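Local atomic coordinates of MYB21 (Trichomonas vaginalis, PDB entry 3OSG), a protein that binds promoter elements of the ap65-1 gene through its R2R3 Myb domain and probably regulates transcription by RNA polymerase II. Residues A[12-17]-A[41-46]; A[82-87]-A[97-102]; A[31-36]-A[50-55]. One frame throughout, in Å; residues are numbered along the deposited sequence.

Interaction 1. Residues A[12-17]-A[41-46]; sequences QKFTPE and PNRNAR. With nucleotides of chain B.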
# COMPACT_ATOMS: atom_id res chain seq x y z
N GLN A 12 -8.18 -10.30 -5.70
CA GLN A 12 -7.15 -11.34 -5.65
C GLN A 12 -6.00 -10.86 -4.76
O GLN A 12 -5.20 -10.02 -5.18
CB GLN A 12 -6.66 -11.69 -7.07
CG GLN A 12 -7.77 -12.24 -7.98
CD GLN A 12 -8.15 -13.68 -7.61
OE1 GLN A 12 -7.30 -14.48 -7.24
NE2 GLN A 12 -9.42 -14.01 -7.72
N LYS A 13 -5.93 -11.37 -3.54
CA LYS A 13 -4.89 -10.98 -2.59
C LYS A 13 -3.58 -11.68 -2.92
O LYS A 13 -3.58 -12.85 -3.28
CB LYS A 13 -5.30 -11.39 -1.17
CG LYS A 13 -6.69 -10.93 -0.72
CD LYS A 13 -6.67 -9.51 -0.16
CE LYS A 13 -7.97 -9.22 0.60
NZ LYS A 13 -7.85 -8.12 1.59
N PHE A 14 -2.46 -10.98 -2.77
CA PHE A 14 -1.16 -11.62 -2.90
C PHE A 14 -0.94 -12.61 -1.75
O PHE A 14 -1.18 -12.29 -0.59
CB PHE A 14 -0.04 -10.59 -2.86
CG PHE A 14 0.31 -10.03 -4.21
CD1 PHE A 14 -0.57 -9.18 -4.85
CD2 PHE A 14 1.51 -10.36 -4.82
CE1 PHE A 14 -0.26 -8.67 -6.08
CE2 PHE A 14 1.82 -9.87 -6.05
CZ PHE A 14 0.94 -9.02 -6.69
N THR A 15 -0.48 -13.80 -2.10
CA THR A 15 -0.10 -14.81 -1.12
C THR A 15 1.30 -14.52 -0.61
O THR A 15 2.04 -13.75 -1.22
CB THR A 15 -0.08 -16.19 -1.76
OG1 THR A 15 0.98 -16.23 -2.72
CG2 THR A 15 -1.39 -16.46 -2.45
N PRO A 16 1.70 -15.15 0.51
CA PRO A 16 3.05 -14.95 1.06
C PRO A 16 4.10 -15.41 0.07
O PRO A 16 5.19 -14.84 -0.02
CB PRO A 16 3.06 -15.85 2.31
CG PRO A 16 1.62 -16.11 2.62
CD PRO A 16 0.94 -16.14 1.29
N GLU A 17 3.75 -16.44 -0.69
CA GLU A 17 4.64 -16.98 -1.72
C GLU A 17 4.81 -16.02 -2.90
O GLU A 17 5.93 -15.78 -3.36
CB GLU A 17 4.11 -18.35 -2.19
CG GLU A 17 4.27 -19.50 -1.15
CD GLU A 17 3.22 -19.50 -0.02
OE1 GLU A 17 2.41 -18.54 0.07
OE2 GLU A 17 3.20 -20.47 0.77
N PRO A 41 1.64 -15.68 -13.66
CA PRO A 41 0.57 -16.04 -14.61
C PRO A 41 -0.76 -15.30 -14.36
O PRO A 41 -1.51 -15.03 -15.31
CB PRO A 41 0.41 -17.55 -14.39
CG PRO A 41 0.97 -17.80 -13.02
CD PRO A 41 2.09 -16.82 -12.86
N ASN A 42 -1.03 -14.96 -13.11
CA ASN A 42 -2.29 -14.30 -12.78
C ASN A 42 -2.17 -12.83 -12.37
O ASN A 42 -3.09 -12.28 -11.78
CB ASN A 42 -3.01 -15.07 -11.67
CG ASN A 42 -3.25 -16.53 -12.02
OD1 ASN A 42 -3.87 -16.84 -13.05
ND2 ASN A 42 -2.76 -17.44 -11.17
N ARG A 43 -1.04 -12.19 -12.67
CA ARG A 43 -0.83 -10.81 -12.24
C ARG A 43 -0.40 -9.91 -13.40
O ARG A 43 0.37 -10.31 -14.27
CB ARG A 43 0.25 -10.75 -11.16
CG ARG A 43 -0.07 -11.56 -9.90
CD ARG A 43 -1.25 -10.98 -9.13
NE ARG A 43 -1.55 -11.78 -7.94
CZ ARG A 43 -2.51 -11.47 -7.08
NH1 ARG A 43 -3.23 -10.38 -7.29
NH2 ARG A 43 -2.73 -12.24 -6.02
N ASN A 44 -0.90 -8.68 -13.41
CA ASN A 44 -0.45 -7.71 -14.41
C ASN A 44 0.57 -6.73 -13.82
O ASN A 44 0.92 -6.83 -12.63
CB ASN A 44 -1.65 -6.97 -14.98
CG ASN A 44 -2.39 -6.17 -13.93
OD1 ASN A 44 -1.78 -5.62 -13.03
ND2 ASN A 44 -3.71 -6.11 -14.04
N ALA A 45 1.05 -5.79 -14.63
CA ALA A 45 2.10 -4.87 -14.19
C ALA A 45 1.61 -3.99 -13.03
O ALA A 45 2.34 -3.74 -12.07
CB ALA A 45 2.59 -3.99 -15.35
N ARG A 46 0.38 -3.51 -13.16
CA ARG A 46 -0.23 -2.63 -12.15
C ARG A 46 -0.30 -3.32 -10.78
O ARG A 46 0.02 -2.72 -9.75
CB ARG A 46 -1.65 -2.28 -12.59
CG ARG A 46 -2.32 -1.25 -11.76
CD ARG A 46 -3.33 -1.86 -10.78
NE ARG A 46 -3.72 -0.79 -9.88
CZ ARG A 46 -4.88 -0.14 -9.90
NH1 ARG A 46 -5.86 -0.49 -10.72
NH2 ARG A 46 -5.05 0.84 -9.04
P DC B 7 -7.02 -7.00 -7.37
OP1 DC B 7 -7.68 -8.28 -7.63
OP2 DC B 7 -5.61 -6.75 -7.72
O5' DC B 7 -7.91 -5.85 -8.04
C5' DC B 7 -9.32 -5.94 -7.99
C4' DC B 7 -9.97 -4.63 -8.43
O4' DC B 7 -9.66 -3.54 -7.52
C3' DC B 7 -9.61 -4.16 -9.84
O3' DC B 7 -10.85 -3.81 -10.46
C2' DC B 7 -8.72 -2.95 -9.57
C1' DC B 7 -9.33 -2.39 -8.29
N1 DC B 7 -8.47 -1.47 -7.48
C2 DC B 7 -9.05 -0.35 -6.92
O2 DC B 7 -10.24 -0.16 -7.12
N3 DC B 7 -8.30 0.50 -6.19
C4 DC B 7 -7.02 0.27 -5.99
N4 DC B 7 -6.35 1.17 -5.25
C5 DC B 7 -6.38 -0.87 -6.55
C6 DC B 7 -7.15 -1.71 -7.27
P DT B 6 -3.13 -6.83 -1.53
OP1 DT B 6 -2.87 -8.27 -1.71
OP2 DT B 6 -2.04 -5.83 -1.63
O5' DT B 6 -4.26 -6.36 -2.56
C5' DT B 6 -5.44 -7.15 -2.72
C4' DT B 6 -6.47 -6.43 -3.57
O4' DT B 6 -6.73 -5.14 -3.01
C3' DT B 6 -6.13 -6.14 -5.03
O3' DT B 6 -7.09 -6.86 -5.78
C2' DT B 6 -6.28 -4.62 -5.21
C1' DT B 6 -7.20 -4.29 -4.04
N1 DT B 6 -7.12 -2.93 -3.45
C2 DT B 6 -8.21 -2.10 -3.52
O2 DT B 6 -9.23 -2.41 -4.09
N3 DT B 6 -8.06 -0.88 -2.91
C4 DT B 6 -6.94 -0.42 -2.27
O4 DT B 6 -6.93 0.69 -1.77
C5 DT B 6 -5.81 -1.33 -2.22
C7 DT B 6 -4.53 -0.92 -1.54
C6 DT B 6 -5.96 -2.53 -2.81
P DG B 8 -11.06 -3.66 -12.05
OP1 DG B 8 -12.11 -4.59 -12.49
OP2 DG B 8 -9.73 -3.66 -12.67
O5' DG B 8 -11.69 -2.19 -12.14
C5' DG B 8 -12.77 -1.84 -11.29
C4' DG B 8 -13.33 -0.48 -11.66
O4' DG B 8 -12.61 0.56 -10.96
C3' DG B 8 -13.19 -0.09 -13.12
O3' DG B 8 -14.26 0.79 -13.43
C2' DG B 8 -11.83 0.59 -13.17
C1' DG B 8 -11.79 1.32 -11.83
N9 DG B 8 -10.49 1.37 -11.15
C8 DG B 8 -9.54 0.38 -11.09
N7 DG B 8 -8.50 0.70 -10.37
C5 DG B 8 -8.79 1.97 -9.92
C6 DG B 8 -8.03 2.84 -9.10
O6 DG B 8 -6.93 2.63 -8.60
N1 DG B 8 -8.67 4.06 -8.88
C2 DG B 8 -9.91 4.39 -9.39
N2 DG B 8 -10.36 5.60 -9.05
N3 DG B 8 -10.63 3.59 -10.17
C4 DG B 8 -10.01 2.40 -10.39
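R43 reaches from the loop before helix 45-56 to F14 and to the loop that leads into helix 16-29, so that within a Myb-like, helix-turn-helix type domain one arginine ties two helix starts together. Its CB is directed at residues 12-17, and a bend at chi2 (-67°) turns the otherwise extended chain along the ring of F14. R43 CD passes 3.8 Å from F14 CZ at the rim. R43 NE follows, 3.8 Å from F14 CE1, and the guanidinium then lies almost flat on the ring, with planes only 20° apart. R43 CZ sits 4.0 Å from the F14 ring centroid and over its face, which meets the definition of a cation-pi pair. The edge of the guanidinium is spent on main-chain oxygens. R43 NH1 gives Q12 O a straight bond (2.9 Å, N-H...O 166°) that lies in the guanidinium plane yet approaches from above the carbonyl plane. R43 NH2 is close to K13 O at 2.9 Å, but the bond is bent and weak; the same nitrogen has a salt bridge to E18. With stack and edge both engaged, rotation of the group should be restricted.

The peptide thus held faces the DNA backbone: Q12 N donates to OP1 of DC7 of chain B (2.8 Å), and F14 N to OP1 of DT6 of chain B (2.9 Å). Further along, R46, whose NE is paired with D50, reads a guanine edge with two nitrogens: R46 NH1 bonds to N7 of DG8 of chain B, and R46 NH2 to its O6 at 2.6 Å.

Interaction 2. Residues A[82-87]-A[97-102]; sequences RQWAII and IHIKNR. With nucleotides of chain C; nucleotides of chain B.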
# COMPACT_ATOMS: atom_id res chain seq x y z
N ARG A 82 -7.92 16.64 1.28
CA ARG A 82 -7.78 15.24 0.85
C ARG A 82 -6.67 14.98 -0.15
O ARG A 82 -6.86 14.23 -1.11
CB ARG A 82 -9.11 14.74 0.29
CG ARG A 82 -10.27 14.86 1.27
CD ARG A 82 -11.58 14.55 0.60
NE ARG A 82 -11.67 13.14 0.21
CZ ARG A 82 -12.13 12.17 1.00
NH1 ARG A 82 -12.54 12.46 2.22
NH2 ARG A 82 -12.17 10.92 0.56
N GLN A 83 -5.50 15.59 0.06
CA GLN A 83 -4.37 15.41 -0.84
C GLN A 83 -3.43 14.39 -0.24
O GLN A 83 -2.42 14.72 0.37
CB GLN A 83 -3.64 16.73 -1.06
CG GLN A 83 -4.50 17.81 -1.67
CD GLN A 83 -3.72 19.08 -1.91
OE1 GLN A 83 -3.30 19.36 -3.03
NE2 GLN A 83 -3.50 19.86 -0.85
N TRP A 84 -3.79 13.12 -0.41
CA TRP A 84 -3.19 12.07 0.38
C TRP A 84 -1.72 11.89 0.11
O TRP A 84 -0.95 11.62 1.03
CB TRP A 84 -3.94 10.76 0.19
CG TRP A 84 -5.44 10.87 0.37
CD1 TRP A 84 -6.40 10.59 -0.56
CD2 TRP A 84 -6.13 11.30 1.55
NE1 TRP A 84 -7.65 10.81 -0.02
CE2 TRP A 84 -7.51 11.25 1.27
CE3 TRP A 84 -5.71 11.72 2.82
CZ2 TRP A 84 -8.47 11.59 2.21
CZ3 TRP A 84 -6.67 12.07 3.75
CH2 TRP A 84 -8.04 12.01 3.44
N ALA A 85 -1.32 12.01 -1.16
CA ALA A 85 0.07 11.85 -1.58
C ALA A 85 0.98 12.93 -0.97
O ALA A 85 2.11 12.65 -0.56
CB ALA A 85 0.18 11.88 -3.10
N ILE A 86 0.49 14.16 -0.91
CA ILE A 86 1.21 15.22 -0.22
C ILE A 86 1.34 14.89 1.25
O ILE A 86 2.43 14.93 1.81
CB ILE A 86 0.48 16.56 -0.37
CG1 ILE A 86 0.69 17.10 -1.79
CG2 ILE A 86 0.98 17.55 0.67
CD1 ILE A 86 0.18 18.52 -2.00
N ILE A 87 0.21 14.55 1.87
CA ILE A 87 0.19 14.28 3.29
C ILE A 87 1.12 13.14 3.67
O ILE A 87 1.75 13.18 4.72
CB ILE A 87 -1.24 13.98 3.77
CG1 ILE A 87 -2.08 15.24 3.68
CG2 ILE A 87 -1.23 13.48 5.19
CD1 ILE A 87 -3.53 15.02 3.92
N ILE A 97 -1.88 5.37 0.06
CA ILE A 97 -2.85 4.28 0.24
C ILE A 97 -3.14 4.13 1.73
O ILE A 97 -4.30 4.10 2.14
CB ILE A 97 -2.30 2.93 -0.28
CG1 ILE A 97 -2.28 2.89 -1.82
CG2 ILE A 97 -3.07 1.76 0.33
CD1 ILE A 97 -3.57 3.28 -2.48
N HIS A 98 -2.08 4.04 2.53
CA HIS A 98 -2.23 3.88 3.97
C HIS A 98 -2.89 5.09 4.61
O HIS A 98 -3.77 4.96 5.47
CB HIS A 98 -0.89 3.57 4.65
CG HIS A 98 -0.08 2.51 3.97
ND1 HIS A 98 -0.59 1.27 3.66
CD2 HIS A 98 1.20 2.51 3.54
CE1 HIS A 98 0.35 0.54 3.07
NE2 HIS A 98 1.44 1.28 2.98
N ILE A 99 -2.48 6.28 4.19
CA ILE A 99 -3.05 7.51 4.75
C ILE A 99 -4.56 7.60 4.51
O ILE A 99 -5.32 7.91 5.43
CB ILE A 99 -2.34 8.79 4.21
CG1 ILE A 99 -1.20 9.22 5.14
CG2 ILE A 99 -3.33 9.95 4.11
CD1 ILE A 99 -0.01 8.29 5.18
N LYS A 100 -5.01 7.33 3.29
CA LYS A 100 -6.44 7.43 3.02
C LYS A 100 -7.28 6.32 3.69
O LYS A 100 -8.41 6.57 4.12
CB LYS A 100 -6.77 7.65 1.53
CG LYS A 100 -6.56 6.49 0.57
CD LYS A 100 -6.88 6.93 -0.87
CE LYS A 100 -6.60 5.81 -1.87
NZ LYS A 100 -7.54 4.67 -1.67
N ASN A 101 -6.73 5.11 3.83
CA ASN A 101 -7.41 4.09 4.65
C ASN A 101 -7.54 4.53 6.12
O ASN A 101 -8.58 4.34 6.76
CB ASN A 101 -6.67 2.74 4.58
CG ASN A 101 -6.98 1.96 3.30
OD1 ASN A 101 -8.04 2.11 2.70
ND2 ASN A 101 -6.04 1.13 2.90
N ARG A 102 -6.47 5.12 6.64
CA ARG A 102 -6.44 5.52 8.04
C ARG A 102 -7.40 6.66 8.33
O ARG A 102 -7.89 6.77 9.45
CB ARG A 102 -5.03 5.90 8.47
CG ARG A 102 -4.89 6.06 9.96
CD ARG A 102 -5.09 4.75 10.67
NE ARG A 102 -5.02 4.96 12.11
CZ ARG A 102 -5.27 4.03 13.03
NH1 ARG A 102 -5.64 2.81 12.66
NH2 ARG A 102 -5.18 4.33 14.31
P DG C 6 -10.53 10.91 -2.74
OP1 DG C 6 -11.17 12.23 -2.50
OP2 DG C 6 -9.91 10.21 -1.61
O5' DG C 6 -11.61 10.01 -3.45
C5' DG C 6 -12.25 10.50 -4.61
C4' DG C 6 -13.05 9.42 -5.31
O4' DG C 6 -12.23 8.29 -5.71
C3' DG C 6 -14.19 8.86 -4.48
O3' DG C 6 -15.29 8.71 -5.40
C2' DG C 6 -13.61 7.54 -3.97
C1' DG C 6 -12.71 7.09 -5.12
N9 DG C 6 -11.50 6.37 -4.72
C8 DG C 6 -10.58 6.82 -3.82
N7 DG C 6 -9.56 6.02 -3.67
C5 DG C 6 -9.82 4.97 -4.52
C6 DG C 6 -9.04 3.79 -4.76
O6 DG C 6 -7.95 3.50 -4.25
N1 DG C 6 -9.66 2.96 -5.71
C2 DG C 6 -10.86 3.27 -6.33
N2 DG C 6 -11.34 2.41 -7.22
N3 DG C 6 -11.58 4.37 -6.10
C4 DG C 6 -11.00 5.18 -5.19
P DC C 5 -4.02 12.28 -4.22
OP1 DC C 5 -4.17 13.72 -3.95
OP2 DC C 5 -3.20 11.44 -3.33
O5' DC C 5 -5.44 11.58 -4.40
C5' DC C 5 -6.37 12.15 -5.27
C4' DC C 5 -7.57 11.24 -5.33
O4' DC C 5 -7.18 10.03 -6.03
C3' DC C 5 -8.12 10.80 -3.96
O3' DC C 5 -9.51 11.09 -3.97
C2' DC C 5 -7.84 9.30 -3.93
C1' DC C 5 -7.88 8.97 -5.42
N1 DC C 5 -7.20 7.70 -5.77
C2 DC C 5 -7.80 6.83 -6.67
O2 DC C 5 -8.89 7.15 -7.13
N3 DC C 5 -7.16 5.67 -6.99
C4 DC C 5 -5.98 5.38 -6.43
N4 DC C 5 -5.37 4.24 -6.75
C5 DC C 5 -5.35 6.27 -5.51
C6 DC C 5 -5.99 7.40 -5.21
P DA B 5 -3.86 -3.15 4.46
OP1 DA B 5 -3.11 -3.81 5.53
OP2 DA B 5 -3.53 -1.77 4.04
O5' DA B 5 -3.79 -4.09 3.17
C5' DA B 5 -4.20 -5.44 3.32
C4' DA B 5 -4.66 -5.99 1.99
O4' DA B 5 -5.92 -5.36 1.64
C3' DA B 5 -3.72 -5.70 0.82
O3' DA B 5 -3.83 -6.78 -0.10
C2' DA B 5 -4.30 -4.43 0.21
C1' DA B 5 -5.79 -4.62 0.45
N9 DA B 5 -6.50 -3.36 0.69
C8 DA B 5 -6.05 -2.29 1.41
N7 DA B 5 -6.90 -1.29 1.48
C5 DA B 5 -7.99 -1.74 0.77
C6 DA B 5 -9.24 -1.14 0.50
N6 DA B 5 -9.56 0.08 0.93
N1 DA B 5 -10.12 -1.84 -0.23
C2 DA B 5 -9.79 -3.07 -0.63
N3 DA B 5 -8.64 -3.74 -0.43
C4 DA B 5 -7.77 -3.01 0.28
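W84 and K100 bring their CA atoms within 6.2 Å, the nearest CA pair between residues 82-87, at the start of helix 84-88, and residues 97-102 of the recognition helix 96-109 of this helix-turn-helix unit. At that spacing the indole lies directly against the second helix. K100 CB stands 3.5 Å from the centroid of the five-membered ring of W84 and only 2° off its normal, a clear CH-pi contact. The first torsion of K100 (chi1 71°) sets CG between the backbone N and the carbonyl carbon, the crowded position, and sends the chain off across the indole into the major groove. There K100 NZ bonds to O6 (2.9 Å) and N7 (3.1 Å) of DG6 of chain C. The indole serves the same nucleotide from its edge: W84 NE1 donates to OP2 of DG6 of chain C at 2.8 Å, nearly straight at 168°. R82 joins this phosphate through NE and NH2, while the rim of the indole, at W84 CZ2, points at the face of the R82 guanidinium. At the benzene side of the indole, I99 CG2 comes obliquely to W84 CE3 at 3.2 Å, a tight contact, and I87 CG2 touches I99 CG2 more loosely at 4.2 Å. One residue after K100, N101 ND2 donates to N7 of DA5 of chain B, and N6 of that adenine donates back to N101 OD1. Behind the pair lies helix 67-80, whose I77 meets both W84 and I87; W65 and F91 touch I99, W103 of the recognition helix meets W84, and I97 reaches across to N54 and Y55 of helix 45-56.

Interaction 3. Residues A[31-36]-A[50-55]; sequences SDWKMI and DRWKNY. With nucleotides of chain B.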
# COMPACT_ATOMS: atom_id res chain seq x y z
N SER A 31 12.53 -1.99 -11.44
CA SER A 31 11.16 -1.51 -11.59
C SER A 31 10.63 -1.67 -13.01
O SER A 31 9.93 -0.79 -13.53
CB SER A 31 11.08 -0.04 -11.20
OG SER A 31 11.76 0.75 -12.16
N ASP A 32 10.95 -2.79 -13.65
CA ASP A 32 10.45 -3.08 -14.99
C ASP A 32 9.21 -3.93 -14.79
O ASP A 32 9.28 -5.15 -14.78
CB ASP A 32 11.51 -3.86 -15.75
CG ASP A 32 11.11 -4.15 -17.18
OD1 ASP A 32 9.92 -3.97 -17.52
OD2 ASP A 32 11.99 -4.56 -17.96
N TRP A 33 8.06 -3.27 -14.60
CA TRP A 33 6.88 -3.96 -14.07
C TRP A 33 6.27 -4.92 -15.08
O TRP A 33 5.71 -5.94 -14.68
CB TRP A 33 5.85 -2.95 -13.54
CG TRP A 33 6.42 -2.14 -12.43
CD1 TRP A 33 6.73 -0.82 -12.46
CD2 TRP A 33 6.82 -2.62 -11.13
NE1 TRP A 33 7.28 -0.43 -11.26
CE2 TRP A 33 7.34 -1.52 -10.42
CE3 TRP A 33 6.76 -3.87 -10.50
CZ2 TRP A 33 7.80 -1.63 -9.12
CZ3 TRP A 33 7.22 -3.98 -9.21
CH2 TRP A 33 7.74 -2.86 -8.52
N LYS A 34 6.39 -4.62 -16.37
CA LYS A 34 5.87 -5.52 -17.40
C LYS A 34 6.64 -6.82 -17.44
O LYS A 34 6.05 -7.89 -17.57
CB LYS A 34 5.88 -4.87 -18.78
CG LYS A 34 4.66 -4.03 -19.05
CD LYS A 34 4.49 -3.78 -20.54
CE LYS A 34 3.10 -3.22 -20.83
NZ LYS A 34 2.50 -3.80 -22.07
N MET A 35 7.96 -6.73 -17.38
CA MET A 35 8.77 -7.93 -17.39
C MET A 35 8.50 -8.68 -16.10
O MET A 35 8.30 -9.90 -16.10
CB MET A 35 10.25 -7.56 -17.51
CG MET A 35 11.16 -8.74 -17.80
SD MET A 35 10.90 -9.47 -19.44
CE MET A 35 10.59 -8.01 -20.41
N ILE A 36 8.46 -7.95 -14.99
CA ILE A 36 8.18 -8.59 -13.72
C ILE A 36 6.87 -9.37 -13.79
O ILE A 36 6.83 -10.54 -13.46
CB ILE A 36 8.18 -7.59 -12.58
CG1 ILE A 36 9.62 -7.19 -12.27
CG2 ILE A 36 7.52 -8.22 -11.33
CD1 ILE A 36 9.75 -6.08 -11.27
N ASP A 50 1.80 -2.04 -7.48
CA ASP A 50 1.07 -1.60 -6.28
C ASP A 50 1.50 -2.39 -5.05
O ASP A 50 1.73 -1.84 -3.98
CB ASP A 50 -0.44 -1.76 -6.45
CG ASP A 50 -1.08 -0.67 -7.31
OD1 ASP A 50 -0.41 0.31 -7.70
OD2 ASP A 50 -2.30 -0.80 -7.59
N ARG A 51 1.58 -3.71 -5.20
CA ARG A 51 1.97 -4.56 -4.10
C ARG A 51 3.36 -4.18 -3.59
O ARG A 51 3.57 -4.02 -2.39
CB ARG A 51 1.92 -6.02 -4.50
CG ARG A 51 2.16 -6.99 -3.34
CD ARG A 51 1.12 -6.82 -2.22
NE ARG A 51 1.40 -7.73 -1.12
CZ ARG A 51 0.82 -7.68 0.07
NH1 ARG A 51 -0.09 -6.75 0.34
NH2 ARG A 51 1.15 -8.58 1.00
N TRP A 52 4.30 -4.00 -4.50
CA TRP A 52 5.65 -3.61 -4.10
C TRP A 52 5.68 -2.23 -3.44
O TRP A 52 6.17 -2.07 -2.32
CB TRP A 52 6.62 -3.66 -5.27
CG TRP A 52 7.95 -3.05 -4.92
CD1 TRP A 52 8.33 -1.76 -5.12
CD2 TRP A 52 9.05 -3.70 -4.28
NE1 TRP A 52 9.61 -1.56 -4.65
CE2 TRP A 52 10.08 -2.74 -4.13
CE3 TRP A 52 9.27 -5.00 -3.82
CZ2 TRP A 52 11.31 -3.04 -3.54
CZ3 TRP A 52 10.49 -5.30 -3.23
CH2 TRP A 52 11.50 -4.32 -3.10
N LYS A 53 5.13 -1.24 -4.11
CA LYS A 53 5.23 0.14 -3.65
C LYS A 53 4.57 0.36 -2.30
O LYS A 53 5.09 1.10 -1.46
CB LYS A 53 4.66 1.08 -4.71
CG LYS A 53 4.75 2.57 -4.36
CD LYS A 53 4.19 3.42 -5.50
CE LYS A 53 4.30 4.93 -5.20
NZ LYS A 53 3.51 5.33 -3.97
N ASN A 54 3.43 -0.29 -2.07
CA ASN A 54 2.65 -0.03 -0.86
C ASN A 54 2.81 -1.08 0.23
O ASN A 54 2.40 -0.86 1.37
CB ASN A 54 1.16 0.08 -1.20
CG ASN A 54 0.88 1.21 -2.16
OD1 ASN A 54 1.12 2.38 -1.85
ND2 ASN A 54 0.37 0.87 -3.33
N TYR A 55 3.38 -2.24 -0.09
CA TYR A 55 3.45 -3.30 0.92
C TYR A 55 4.80 -4.01 1.09
O TYR A 55 5.15 -4.39 2.21
CB TYR A 55 2.30 -4.30 0.74
CG TYR A 55 0.97 -3.62 0.96
CD1 TYR A 55 0.46 -3.44 2.24
CD2 TYR A 55 0.26 -3.10 -0.12
CE1 TYR A 55 -0.72 -2.79 2.44
CE2 TYR A 55 -0.94 -2.46 0.07
CZ TYR A 55 -1.42 -2.30 1.35
OH TYR A 55 -2.60 -1.64 1.56
P DA B 5 -3.86 -3.15 4.46
OP1 DA B 5 -3.11 -3.81 5.53
OP2 DA B 5 -3.53 -1.77 4.04
O5' DA B 5 -3.79 -4.09 3.17
C5' DA B 5 -4.20 -5.44 3.32
C4' DA B 5 -4.66 -5.99 1.99
O4' DA B 5 -5.92 -5.36 1.64
C3' DA B 5 -3.72 -5.70 0.82
O3' DA B 5 -3.83 -6.78 -0.10
C2' DA B 5 -4.30 -4.43 0.21
C1' DA B 5 -5.79 -4.62 0.45
N9 DA B 5 -6.50 -3.36 0.69
C8 DA B 5 -6.05 -2.29 1.41
N7 DA B 5 -6.90 -1.29 1.48
C5 DA B 5 -7.99 -1.74 0.77
C6 DA B 5 -9.24 -1.14 0.50
N6 DA B 5 -9.56 0.08 0.93
N1 DA B 5 -10.12 -1.84 -0.23
C2 DA B 5 -9.79 -3.07 -0.63
N3 DA B 5 -8.64 -3.74 -0.43
C4 DA B 5 -7.77 -3.01 0.28
P DT B 6 -3.13 -6.83 -1.53
OP1 DT B 6 -2.87 -8.27 -1.71
OP2 DT B 6 -2.04 -5.83 -1.63
O5' DT B 6 -4.26 -6.36 -2.56
C5' DT B 6 -5.44 -7.15 -2.72
C4' DT B 6 -6.47 -6.43 -3.57
O4' DT B 6 -6.73 -5.14 -3.01
C3' DT B 6 -6.13 -6.14 -5.03
O3' DT B 6 -7.09 -6.86 -5.78
C2' DT B 6 -6.28 -4.62 -5.21
C1' DT B 6 -7.20 -4.29 -4.04
N1 DT B 6 -7.12 -2.93 -3.45
C2 DT B 6 -8.21 -2.10 -3.52
O2 DT B 6 -9.23 -2.41 -4.09
N3 DT B 6 -8.06 -0.88 -2.91
C4 DT B 6 -6.94 -0.42 -2.27
O4 DT B 6 -6.93 0.69 -1.77
C5 DT B 6 -5.81 -1.33 -2.22
C7 DT B 6 -4.53 -0.92 -1.54
C6 DT B 6 -5.96 -2.53 -2.81
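Two tryptophans, W33 and W52, carry this contact almost alone, bridging helices 33-38 and 45-56 although no pair of CA atoms across the segments comes nearer than 10.0 Å. Both belong to the regularly spaced aromatic residues that form the hydrophobic core of Myb-type three-helix domains. The rings neither stack nor meet edge-to-face: the planes are inclined at 46°, and the six-membered ring of W33 is 5.5 Å from the five-membered ring of W52, centroid to centroid. Instead, the far corner of W33 is pushed into the root of W52, with W33 CH2 3.5 Å from W52 CB and 3.6 Å from W52 CG. W52 offers that root because its CG is anti to the backbone N (chi1 170°), which swings the indole along the helix side toward A57 and P58. W33 is further packed by C48 and R49, with S31 CA over one of its faces, so the small area shared with W52 is one part of a larger burial. D32 starts helix 33-38 as its N-cap, though its bond from M35 N is long and weak.

Helix 45-56 also has a DNA-facing side. R51 NH1 donates to OP2 of DT6 of chain B (2.9 Å), through a bent bond of 134°, while R51 NH2 is held by a salt bridge to D19. Y55 CB lies 3.3 Å above the R51 guanidinium plane, and H98 meets the Y55 ring edge-to-face. The phenol then grips the preceding phosphate: Y55 OH hydrogen-bonds to OP2 of DA5 of chain B at 2.7 Å, with the thymine methyl C7 of DT6 of chain B 3.7 Å from the same hydroxyl oxygen.

How the interactions relate
Interactions 1 and 3 share helix 45-56 and one Myb-like domain; their centres are 10 Å apart, and F14 packs on R51 where they touch. Interaction 2 belongs to the other domain, with its centre 24 Å from that of interaction 1 and on the opposite side of the chain's centre. It is the buried one of the three, combining apolar and CH-pi packing, whereas interaction 1 is partly buried and built on cation-pi and main-chain bonds, and interaction 3 is a small, purely apolar meeting of indoles. Segments 50-55 and 97-102 join the domains through I97, H98, N54 and Y55, and each interaction places residues on the same DNA duplex.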